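Side-chain contacts in condensin complex subunit 3 (Schizosaccharomyces pombe, PDB 5OQR), which serves as a regulatory subunit of condensin, the complex that converts interphase chromatin into condensed, mitotic-like chromosomes: residues A[253-257]-A[258-262]; A[222-225]-A[226-229]; A[314-317]-A[318-322]; A[277-280]-A[281-285]. All coordinates share one frame; numbering follows the deposited sequence.

Interaction 1: A[253-257]-A[258-262]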
loop_
_atom_site.group_PDB
_atom_site.type_symbol
_atom_site.label_atom_id
_atom_site.label_comp_id
_atom_site.label_asym_id
_atom_site.label_seq_id
_atom_site.Cartn_x
_atom_site.Cartn_y
_atom_site.Cartn_z
ATOM N N GLN A 253 -21.746 5.824 9.911
ATOM C CA GLN A 253 -21.783 5.031 11.137
ATOM C C GLN A 253 -20.997 5.701 12.261
ATOM O O GLN A 253 -21.545 5.980 13.331
ATOM C CB GLN A 253 -21.238 3.624 10.881
ATOM C CG GLN A 253 -21.433 2.682 12.065
ATOM C CD GLN A 253 -20.402 1.576 12.112
ATOM O OE1 GLN A 253 -19.920 1.113 11.080
ATOM N NE2 GLN A 253 -20.049 1.152 13.320
ATOM N N TRP A 254 -19.707 5.953 12.034
ATOM C CA TRP A 254 -18.864 6.487 13.098
ATOM C C TRP A 254 -19.344 7.859 13.550
ATOM O O TRP A 254 -19.343 8.161 14.748
ATOM C CB TRP A 254 -17.411 6.546 12.632
ATOM C CG TRP A 254 -16.774 5.194 12.557
ATOM C CD1 TRP A 254 -17.414 3.994 12.465
ATOM C CD2 TRP A 254 -15.374 4.899 12.588
ATOM N NE1 TRP A 254 -16.501 2.973 12.428
ATOM C CE2 TRP A 254 -15.240 3.501 12.503
ATOM C CE3 TRP A 254 -14.222 5.683 12.677
ATOM C CZ2 TRP A 254 -14.001 2.870 12.504
ATOM C CZ3 TRP A 254 -12.993 5.053 12.676
ATOM C CH2 TRP A 254 -12.892 3.662 12.590
ATOM N N ILE A 255 -19.757 8.705 12.606
ATOM C CA ILE A 255 -20.320 9.997 12.979
ATOM C C ILE A 255 -21.536 9.806 13.873
ATOM O O ILE A 255 -21.834 10.654 14.723
ATOM C CB ILE A 255 -20.665 10.807 11.713
ATOM C CG1 ILE A 255 -21.161 12.207 12.073
ATOM C CG2 ILE A 255 -21.738 10.097 10.899
ATOM C CD1 ILE A 255 -20.191 13.027 12.904
ATOM N N GLU A 256 -22.259 8.698 13.698
ATOM C CA GLU A 256 -23.427 8.428 14.528
ATOM C C GLU A 256 -23.020 8.127 15.964
ATOM O O GLU A 256 -23.634 8.633 16.910
ATOM C CB GLU A 256 -24.221 7.261 13.940
ATOM C CG GLU A 256 -25.721 7.347 14.155
ATOM C CD GLU A 256 -26.346 8.511 13.411
ATOM O OE1 GLU A 256 -26.844 9.446 14.073
ATOM O OE2 GLU A 256 -26.326 8.498 12.162
ATOM N N ASN A 257 -21.986 7.303 16.148
ATOM C CA ASN A 257 -21.503 7.003 17.490
ATOM C C ASN A 257 -20.991 8.246 18.203
ATOM O O ASN A 257 -20.930 8.258 19.437
ATOM C CB ASN A 257 -20.392 5.954 17.425
ATOM C CG ASN A 257 -20.808 4.705 16.670
ATOM O OD1 ASN A 257 -20.042 4.168 15.871
ATOM N ND2 ASN A 257 -22.026 4.239 16.915
ATOM N N ALA A 258 -20.620 9.287 17.457
ATOM C CA ALA A 258 -20.152 10.542 18.030
ATOM C C ALA A 258 -21.263 11.581 18.123
ATOM O O ALA A 258 -20.988 12.785 18.124
ATOM C CB ALA A 258 -18.981 11.087 17.215
ATOM N N ASP A 259 -22.517 11.137 18.192
ATOM C CA ASP A 259 -23.658 12.031 18.372
ATOM C C ASP A 259 -23.789 13.020 17.220
ATOM O O ASP A 259 -24.259 14.145 17.404
ATOM C CB ASP A 259 -23.558 12.780 19.702
ATOM C CG ASP A 259 -23.087 11.891 20.837
ATOM O OD1 ASP A 259 -23.918 11.145 21.397
ATOM O OD2 ASP A 259 -21.884 11.937 21.170
ATOM N N ASN A 260 -23.375 12.609 16.021
ATOM C CA ASN A 260 -23.425 13.466 14.840
ATOM C C ASN A 260 -22.671 14.773 15.063
ATOM O O ASN A 260 -23.038 15.815 14.517
ATOM C CB ASN A 260 -24.870 13.749 14.423
ATOM C CG ASN A 260 -25.584 12.509 13.930
ATOM O OD1 ASN A 260 -24.995 11.674 13.245
ATOM N ND2 ASN A 260 -26.857 12.381 14.277
ATOM N N ASN A 261 -21.616 14.727 15.872
ATOM C CA ASN A 261 -20.789 15.896 16.165
ATOM C C ASN A 261 -19.384 15.607 15.648
ATOM O O ASN A 261 -18.635 14.837 16.258
ATOM C CB ASN A 261 -20.785 16.208 17.655
ATOM C CG ASN A 261 -20.237 17.586 17.956
ATOM O OD1 ASN A 261 -19.067 17.739 18.302
ATOM N ND2 ASN A 261 -21.082 18.601 17.814
ATOM N N LEU A 262 -19.034 16.230 14.522
ATOM C CA LEU A 262 -17.743 15.968 13.899
ATOM C C LEU A 262 -16.596 16.240 14.863
ATOM O O LEU A 262 -15.616 15.486 14.901
ATOM C CB LEU A 262 -17.596 16.818 12.637
ATOM C CG LEU A 262 -16.363 16.550 11.776
ATOM C CD1 LEU A 262 -16.377 15.134 11.232
ATOM C CD2 LEU A 262 -16.295 17.556 10.644
HETATM O O HOH W 1 -25.735 10.794 10.640
#
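Ile255 and Asn260 meet where helix 240-257 ends in a Schellman motif. The helix belongs to HEAT repeat 5. Asn260 N donates to Ile255 O at 2.8 Å, and Asp259 N donates to Glu256 O at 3.0 Å. Asp259 is the C-prime residue, with positive phi (61°). Ala258 N closes the last helical turn on Trp254 O.

The packed part lies around Ile255. With chi1 at -176°, CG1 points opposite the backbone N, which sends CD1 past the helix end to the turn. There Ile255 CD1 lies 3.7 Å from Asn261 N. The side chains of Ile255 and Asn260 cross at about a right angle, and Ile255 CG1 lies 3.8 Å from Asn260 CA. Phe285 of helix 275-288 also touches Ile255, while Ala258 rests on Leu265 of helix 262-266. With an alanine at Ile255, the turn would probably lose its filling against Phe285, and Asn260 CA and Asn261 N their apolar neighbour.

The solvent side is looser and polar. Glu256 and Asn260 are both exposed. Their side chains run side by side and point the same way, with carboxylate and amide planes 89° apart. Asn261 serves the next helix instead: its OD1 caps Glu264 N. One water spans Glu256 and Asn260, donating to Glu256 OE2 and to Asn260 OD1. The direct bond between the pair is weak and runs from Asn260 ND2 to Glu256 OE1, 2.9 Å long.

Interaction 2: A[222-225]-A[226-229]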
loop_
_atom_site.group_PDB
_atom_site.type_symbol
_atom_site.label_atom_id
_atom_site.label_comp_id
_atom_site.label_asym_id
_atom_site.label_seq_id
_atom_site.Cartn_x
_atom_site.Cartn_y
_atom_site.Cartn_z
ATOM N N LEU A 222 -12.685 0.161 19.702
ATOM C CA LEU A 222 -11.332 -0.006 19.201
ATOM C C LEU A 222 -10.369 0.919 19.932
ATOM O O LEU A 222 -10.744 1.990 20.414
ATOM C CB LEU A 222 -11.279 0.288 17.703
ATOM C CG LEU A 222 -12.288 -0.455 16.828
ATOM C CD1 LEU A 222 -12.107 -0.045 15.383
ATOM C CD2 LEU A 222 -12.131 -1.955 16.981
ATOM N N SER A 223 -9.113 0.491 20.008
ATOM C CA SER A 223 -8.066 1.357 20.521
ATOM C C SER A 223 -7.835 2.511 19.555
ATOM O O SER A 223 -8.048 2.389 18.345
ATOM C CB SER A 223 -6.772 0.572 20.721
ATOM O OG SER A 223 -6.227 0.176 19.477
ATOM N N ILE A 224 -7.399 3.648 20.102
ATOM C CA ILE A 224 -7.196 4.835 19.275
ATOM C C ILE A 224 -6.272 4.517 18.108
ATOM O O ILE A 224 -6.476 4.993 16.985
ATOM C CB ILE A 224 -6.658 5.998 20.131
ATOM C CG1 ILE A 224 -7.678 6.352 21.219
ATOM C CG2 ILE A 224 -6.346 7.211 19.250
ATOM C CD1 ILE A 224 -7.331 7.572 22.058
ATOM N N LYS A 225 -5.245 3.701 18.348
ATOM C CA LYS A 225 -4.325 3.347 17.275
ATOM C C LYS A 225 -4.956 2.394 16.272
ATOM O O LYS A 225 -4.497 2.326 15.126
ATOM C CB LYS A 225 -3.051 2.739 17.863
ATOM C CG LYS A 225 -2.417 3.584 18.966
ATOM C CD LYS A 225 -2.023 4.982 18.477
ATOM C CE LYS A 225 -2.034 5.993 19.609
ATOM N NZ LYS A 225 -1.937 7.391 19.097
ATOM N N LYS A 226 -5.995 1.661 16.669
ATOM C CA LYS A 226 -6.746 0.860 15.710
ATOM C C LYS A 226 -7.648 1.741 14.854
ATOM O O LYS A 226 -7.706 1.580 13.632
ATOM C CB LYS A 226 -7.569 -0.201 16.442
ATOM C CG LYS A 226 -6.769 -1.414 16.891
ATOM C CD LYS A 226 -7.666 -2.447 17.552
ATOM C CE LYS A 226 -6.867 -3.610 18.112
ATOM N NZ LYS A 226 -6.279 -3.300 19.444
ATOM N N ARG A 227 -8.352 2.684 15.485
ATOM C CA ARG A 227 -9.214 3.597 14.741
ATOM C C ARG A 227 -8.440 4.318 13.647
ATOM O O ARG A 227 -8.940 4.492 12.532
ATOM C CB ARG A 227 -9.839 4.622 15.686
ATOM C CG ARG A 227 -10.547 4.042 16.894
ATOM C CD ARG A 227 -10.866 5.137 17.893
ATOM N NE ARG A 227 -11.341 4.609 19.168
ATOM C CZ ARG A 227 -11.495 5.337 20.268
ATOM N NH1 ARG A 227 -11.204 6.631 20.258
ATOM N NH2 ARG A 227 -11.933 4.771 21.382
ATOM N N VAL A 228 -7.217 4.750 13.954
ATOM C CA VAL A 228 -6.436 5.521 12.992
ATOM C C VAL A 228 -5.892 4.615 11.898
ATOM O O VAL A 228 -5.877 4.985 10.717
ATOM C CB VAL A 228 -5.310 6.280 13.717
ATOM C CG1 VAL A 228 -4.404 6.998 12.723
ATOM C CG2 VAL A 228 -5.898 7.271 14.701
ATOM N N ARG A 229 -5.435 3.418 12.264
ATOM C CA ARG A 229 -4.893 2.505 11.267
ATOM C C ARG A 229 -5.967 2.094 10.269
ATOM O O ARG A 229 -5.690 1.931 9.075
ATOM C CB ARG A 229 -4.287 1.283 11.955
ATOM C CG ARG A 229 -3.262 0.547 11.107
ATOM C CD ARG A 229 -2.283 -0.258 11.953
ATOM N NE ARG A 229 -2.917 -1.406 12.605
ATOM C CZ ARG A 229 -3.136 -1.531 13.912
ATOM N NH1 ARG A 229 -2.772 -0.583 14.765
ATOM N NH2 ARG A 229 -3.720 -2.630 14.377
#
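The Arg227 guanidinium has Ile224 over one face, with Ile224 CG1 3.7 Å from Arg227 NH1. Leu222 O comes to the same group obliquely. Arg227 NE donates to Leu222 O at 3.0 Å, and Arg227 NH2 adds a weak bond to the same oxygen. The oxygen lies 29° out of the guanidinium plane, and NE approaches from above the carbonyl plane. This is the N-terminal end of helix 224-235, in HEAT repeat 5, with Ser223 as N-cap.

The Arg227 chain is extended from CG to NE and runs back past the first turn of the helix. Its outer nitrogens also reach other backbone oxygens: NH1 bonds Arg268 O and NH2 bonds Arg220 O. The guanidinium therefore joins the start of the helix to the chain before it and to the chain near 268.

Ser223 OG sits between the backbone N and the carbonyl carbon (chi1 68°), where it accepts from Lys226 N at 3.2 Å. Ser223 O receives Arg227 N at 2.9 Å. The start of the Lys226 chain runs beside Ser223 OG. The chain bends at its end, and Lys226 NZ makes a weak 3.5 Å bond to Ser223 OG.

Interaction 3: A[314-317]-A[318-322]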
loop_
_atom_site.group_PDB
_atom_site.type_symbol
_atom_site.label_atom_id
_atom_site.label_comp_id
_atom_site.label_asym_id
_atom_site.label_seq_id
_atom_site.Cartn_x
_atom_site.Cartn_y
_atom_site.Cartn_z
ATOM N N ALA A 314 -10.845 23.938 11.041
ATOM C CA ALA A 314 -10.840 25.175 10.271
ATOM C C ALA A 314 -9.763 25.147 9.194
ATOM O O ALA A 314 -9.999 25.574 8.059
ATOM C CB ALA A 314 -10.642 26.370 11.204
ATOM N N ARG A 315 -8.574 24.644 9.530
ATOM C CA ARG A 315 -7.492 24.584 8.553
ATOM C C ARG A 315 -7.845 23.655 7.398
ATOM O O ARG A 315 -7.484 23.920 6.246
ATOM C CB ARG A 315 -6.200 24.138 9.239
ATOM C CG ARG A 315 -5.092 23.689 8.292
ATOM C CD ARG A 315 -5.132 22.181 8.063
ATOM N NE ARG A 315 -4.009 21.715 7.254
ATOM C CZ ARG A 315 -2.953 21.054 7.715
ATOM N NH1 ARG A 315 -1.995 20.686 6.878
ATOM N NH2 ARG A 315 -2.841 20.749 9.000
ATOM N N THR A 316 -8.542 22.554 7.687
ATOM C CA THR A 316 -8.935 21.629 6.628
ATOM C C THR A 316 -10.086 22.195 5.806
ATOM O O THR A 316 -10.084 22.091 4.574
ATOM C CB THR A 316 -9.323 20.277 7.227
ATOM O OG1 THR A 316 -8.275 19.809 8.084
ATOM C CG2 THR A 316 -9.552 19.253 6.122
ATOM N N PHE A 317 -11.081 22.782 6.471
ATOM C CA PHE A 317 -12.170 23.448 5.766
ATOM C C PHE A 317 -11.624 24.493 4.802
ATOM O O PHE A 317 -12.036 24.565 3.639
ATOM C CB PHE A 317 -13.123 24.079 6.782
ATOM C CG PHE A 317 -14.130 25.016 6.182
ATOM C CD1 PHE A 317 -15.371 24.557 5.783
ATOM C CD2 PHE A 317 -13.843 26.362 6.035
ATOM C CE1 PHE A 317 -16.298 25.418 5.238
ATOM C CE2 PHE A 317 -14.767 27.225 5.488
ATOM C CZ PHE A 317 -15.996 26.753 5.092
ATOM N N ASN A 318 -10.687 25.314 5.277
ATOM C CA ASN A 318 -10.049 26.298 4.411
ATOM C C ASN A 318 -9.277 25.616 3.288
ATOM O O ASN A 318 -9.254 26.104 2.153
ATOM C CB ASN A 318 -9.127 27.189 5.247
ATOM C CG ASN A 318 -8.450 28.267 4.432
ATOM O OD1 ASN A 318 -9.096 29.198 3.960
ATOM N ND2 ASN A 318 -7.139 28.156 4.278
ATOM N N GLU A 319 -8.648 24.480 3.585
ATOM C CA GLU A 319 -7.905 23.747 2.565
ATOM C C GLU A 319 -8.834 23.212 1.481
ATOM O O GLU A 319 -8.514 23.284 0.289
ATOM C CB GLU A 319 -7.132 22.607 3.222
ATOM C CG GLU A 319 -5.821 22.263 2.551
ATOM C CD GLU A 319 -4.876 21.534 3.484
ATOM O OE1 GLU A 319 -4.887 20.285 3.487
ATOM O OE2 GLU A 319 -4.135 22.210 4.230
ATOM N N ILE A 320 -9.988 22.674 1.877
ATOM C CA ILE A 320 -10.946 22.142 0.911
ATOM C C ILE A 320 -11.453 23.254 0.001
ATOM O O ILE A 320 -11.359 23.169 -1.230
ATOM C CB ILE A 320 -12.109 21.444 1.641
ATOM C CG1 ILE A 320 -11.605 20.204 2.380
ATOM C CG2 ILE A 320 -13.217 21.059 0.663
ATOM C CD1 ILE A 320 -12.577 19.667 3.406
ATOM N N CYS A 321 -12.002 24.314 0.597
ATOM C CA CYS A 321 -12.653 25.357 -0.188
ATOM C C CYS A 321 -11.705 25.963 -1.214
ATOM O O CYS A 321 -12.125 26.321 -2.319
ATOM C CB CYS A 321 -13.198 26.441 0.740
ATOM S SG CYS A 321 -14.534 25.885 1.812
ATOM N N ILE A 322 -10.425 26.097 -0.869
ATOM C CA ILE A 322 -9.456 26.637 -1.818
ATOM C C ILE A 322 -9.271 25.680 -2.988
ATOM O O ILE A 322 -9.287 26.087 -4.156
ATOM C CB ILE A 322 -8.123 26.936 -1.109
ATOM C CG1 ILE A 322 -8.303 28.110 -0.143
ATOM C CG2 ILE A 322 -7.022 27.247 -2.123
ATOM C CD1 ILE A 322 -7.086 28.431 0.697
HETATM O O HOH W 2 -5.540 25.971 5.635
#
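Helix 308-324 is part of a largely helical chain with HEAT repeats, and this contact spans successive turns of it. Backbone bonds link Asn318 N to Ala314 O and Cys321 N to Phe317 O. Side chains four residues apart pair along the helix.

Arg315 and Glu319 form a salt bridge. Arg315 NE donates to Glu319 OE2 at 3.1 Å, and the N-H points almost straight at the oxygen (177°). OE2 lies at the guanidinium edge, in its plane, but NE meets OE2 from above the carboxylate plane. The planes are 78° apart. The Arg315 chain bends at chi2 (-93°), bringing NE back beside Glu319. Arg315 NH2 bonds Gln365 OE1, Tyr368 makes a cation-pi contact with the guanidinium, and Glu319 OE1 pairs with Lys283 NZ.

On another side, Cys321 SG lies over one face of the Phe317 ring, 3.9 Å from its centroid. This sulfur-aromatic contact is offset toward the rim, with SG 3.7 Å from Phe317 CZ. Phe317 also meets the ring of Phe298. Between these pairs, Thr316 CG2 lies 4.1 Å from Ile320 CD1. A water accepts from Asn318 ND2 and donates to Arg315 O; Asn318 ND2 also bonds Ser372 OG.

A leucine in place of Arg315 would probably leave Glu319 OE2 without its charged mate and Gln365 OE1 without this donor.

Glu319 has a cation at each carboxylate oxygen, Arg315 at OE2 and Lys283 at OE1. The two positive groups are likely to favour its ionised form.

Interaction 4: A[277-280]-A[281-285]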
loop_
_atom_site.group_PDB
_atom_site.type_symbol
_atom_site.label_atom_id
_atom_site.label_comp_id
_atom_site.label_asym_id
_atom_site.label_seq_id
_atom_site.Cartn_x
_atom_site.Cartn_y
_atom_site.Cartn_z
ATOM N N VAL A 277 -3.768 11.603 8.986
ATOM C CA VAL A 277 -4.984 10.805 8.861
ATOM C C VAL A 277 -6.208 11.638 9.213
ATOM O O VAL A 277 -7.267 11.502 8.590
ATOM C CB VAL A 277 -4.886 9.543 9.739
ATOM C CG1 VAL A 277 -6.206 8.780 9.738
ATOM C CG2 VAL A 277 -3.765 8.647 9.250
ATOM N N ALA A 278 -6.086 12.512 10.215
ATOM C CA ALA A 278 -7.228 13.313 10.642
ATOM C C ALA A 278 -7.669 14.271 9.545
ATOM O O ALA A 278 -8.869 14.472 9.333
ATOM C CB ALA A 278 -6.884 14.075 11.919
ATOM N N VAL A 279 -6.714 14.871 8.834
ATOM C CA VAL A 279 -7.061 15.749 7.720
ATOM C C VAL A 279 -7.793 14.963 6.641
ATOM O O VAL A 279 -8.852 15.375 6.157
ATOM C CB VAL A 279 -5.799 16.432 7.162
ATOM C CG1 VAL A 279 -6.123 17.223 5.901
ATOM C CG2 VAL A 279 -5.185 17.345 8.205
ATOM N N LEU A 280 -7.231 13.819 6.244
ATOM C CA LEU A 280 -7.845 13.011 5.197
ATOM C C LEU A 280 -9.256 12.586 5.583
ATOM O O LEU A 280 -10.170 12.618 4.752
ATOM C CB LEU A 280 -6.972 11.789 4.910
ATOM C CG LEU A 280 -7.489 10.782 3.882
ATOM C CD1 LEU A 280 -7.588 11.410 2.503
ATOM C CD2 LEU A 280 -6.589 9.563 3.852
ATOM N N ALA A 281 -9.452 12.185 6.840
ATOM C CA ALA A 281 -10.783 11.796 7.293
ATOM C C ALA A 281 -11.777 12.939 7.134
ATOM O O ALA A 281 -12.907 12.730 6.679
ATOM C CB ALA A 281 -10.724 11.335 8.748
ATOM N N ILE A 282 -11.377 14.156 7.501
ATOM C CA ILE A 282 -12.266 15.305 7.363
ATOM C C ILE A 282 -12.616 15.522 5.898
ATOM O O ILE A 282 -13.784 15.705 5.539
ATOM C CB ILE A 282 -11.621 16.558 7.984
ATOM C CG1 ILE A 282 -11.477 16.384 9.497
ATOM C CG2 ILE A 282 -12.449 17.809 7.678
ATOM C CD1 ILE A 282 -10.621 17.444 10.163
ATOM N N LYS A 283 -11.606 15.511 5.029
ATOM C CA LYS A 283 -11.852 15.734 3.610
ATOM C C LYS A 283 -12.779 14.671 3.037
ATOM O O LYS A 283 -13.691 14.986 2.266
ATOM C CB LYS A 283 -10.527 15.760 2.850
ATOM C CG LYS A 283 -9.610 16.885 3.277
ATOM C CD LYS A 283 -8.422 17.033 2.352
ATOM C CE LYS A 283 -7.637 18.289 2.673
ATOM N NZ LYS A 283 -6.517 18.519 1.727
ATOM N N LYS A 284 -12.566 13.409 3.407
ATOM C CA LYS A 284 -13.410 12.341 2.885
ATOM C C LYS A 284 -14.823 12.426 3.447
ATOM O O LYS A 284 -15.795 12.152 2.736
ATOM C CB LYS A 284 -12.787 10.979 3.196
ATOM C CG LYS A 284 -11.565 10.640 2.356
ATOM C CD LYS A 284 -11.878 10.718 0.870
ATOM C CE LYS A 284 -10.914 9.884 0.044
ATOM N NZ LYS A 284 -9.556 10.487 -0.027
ATOM N N PHE A 285 -14.960 12.798 4.719
ATOM C CA PHE A 285 -16.290 12.983 5.286
ATOM C C PHE A 285 -17.095 13.989 4.474
ATOM O O PHE A 285 -18.278 13.766 4.191
ATOM C CB PHE A 285 -16.182 13.438 6.741
ATOM C CG PHE A 285 -17.500 13.814 7.357
ATOM C CD1 PHE A 285 -17.946 15.124 7.323
ATOM C CD2 PHE A 285 -18.294 12.859 7.968
ATOM C CE1 PHE A 285 -19.156 15.475 7.882
ATOM C CE2 PHE A 285 -19.507 13.203 8.532
ATOM C CZ PHE A 285 -19.939 14.513 8.489
#
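Ala281 N donates to Val277 O at 2.9 Å, and Ile282 N to Ala278 O at 3.1 Å, as in any regular turn of an alpha helix, here helix 275-288. Lys283 N then reaches Val279 O, and Lys284 N reaches Leu280 O. These four backbone bonds follow one another residue by residue.

The apolar contacts use the carbon parts of two lysines. Val279 and Lys283 lie side by side and point the same way, with Val279 CG1 3.7 Å from Lys283 CE. The Lys283 chain is extended beyond CG, which brings CE level with the Val279 methyl CG1. Leu280 and Lys284 cross at a slant instead, with Lys284 CG 4.1 Å from Leu280 CD1. The Lys284 chain folds at chi2 (-56°) and again at chi4 (-72°), and these folds turn NZ back past the leucine methyl.

The charged ends find partners beyond the two segments: Glu319 for Lys283 NZ and, by a weak bond, Leu235 O for Lys284 NZ. Leu280 and Ala281 touch Leu235 at the end of helix 224-235, while Phe285 reaches Leu250, Ala251 and Ile255 of helix 240-257. Ala278 and Val279 pack on Leu312 and Ile282 on Thr316, so helix 275-288 lies between helices 224-235 and 240-257, which precede it in the chain, and helix 308-324, which follows.

Overall arrangement
From the N terminus, the order is interaction 2, interaction 1, interaction 4, interaction 3. All are local and in series. None nests in or crosses another. Interaction 2 starts helix 224-235, and interaction 1 closes the turn that ends helix 240-257. These helices are consecutive, and Trp254 CH2 packs 4.0 Å from Arg227 O. Interactions 4 and 3 lie within helices 275-288 and 308-324. Interaction 4 touches all the others: Val277 meets Val228, Phe285 meets Ile255 and Leu262, and Lys283 meets Glu319. Interactions 2 and 3 do not touch; their centres are about 25 Å apart.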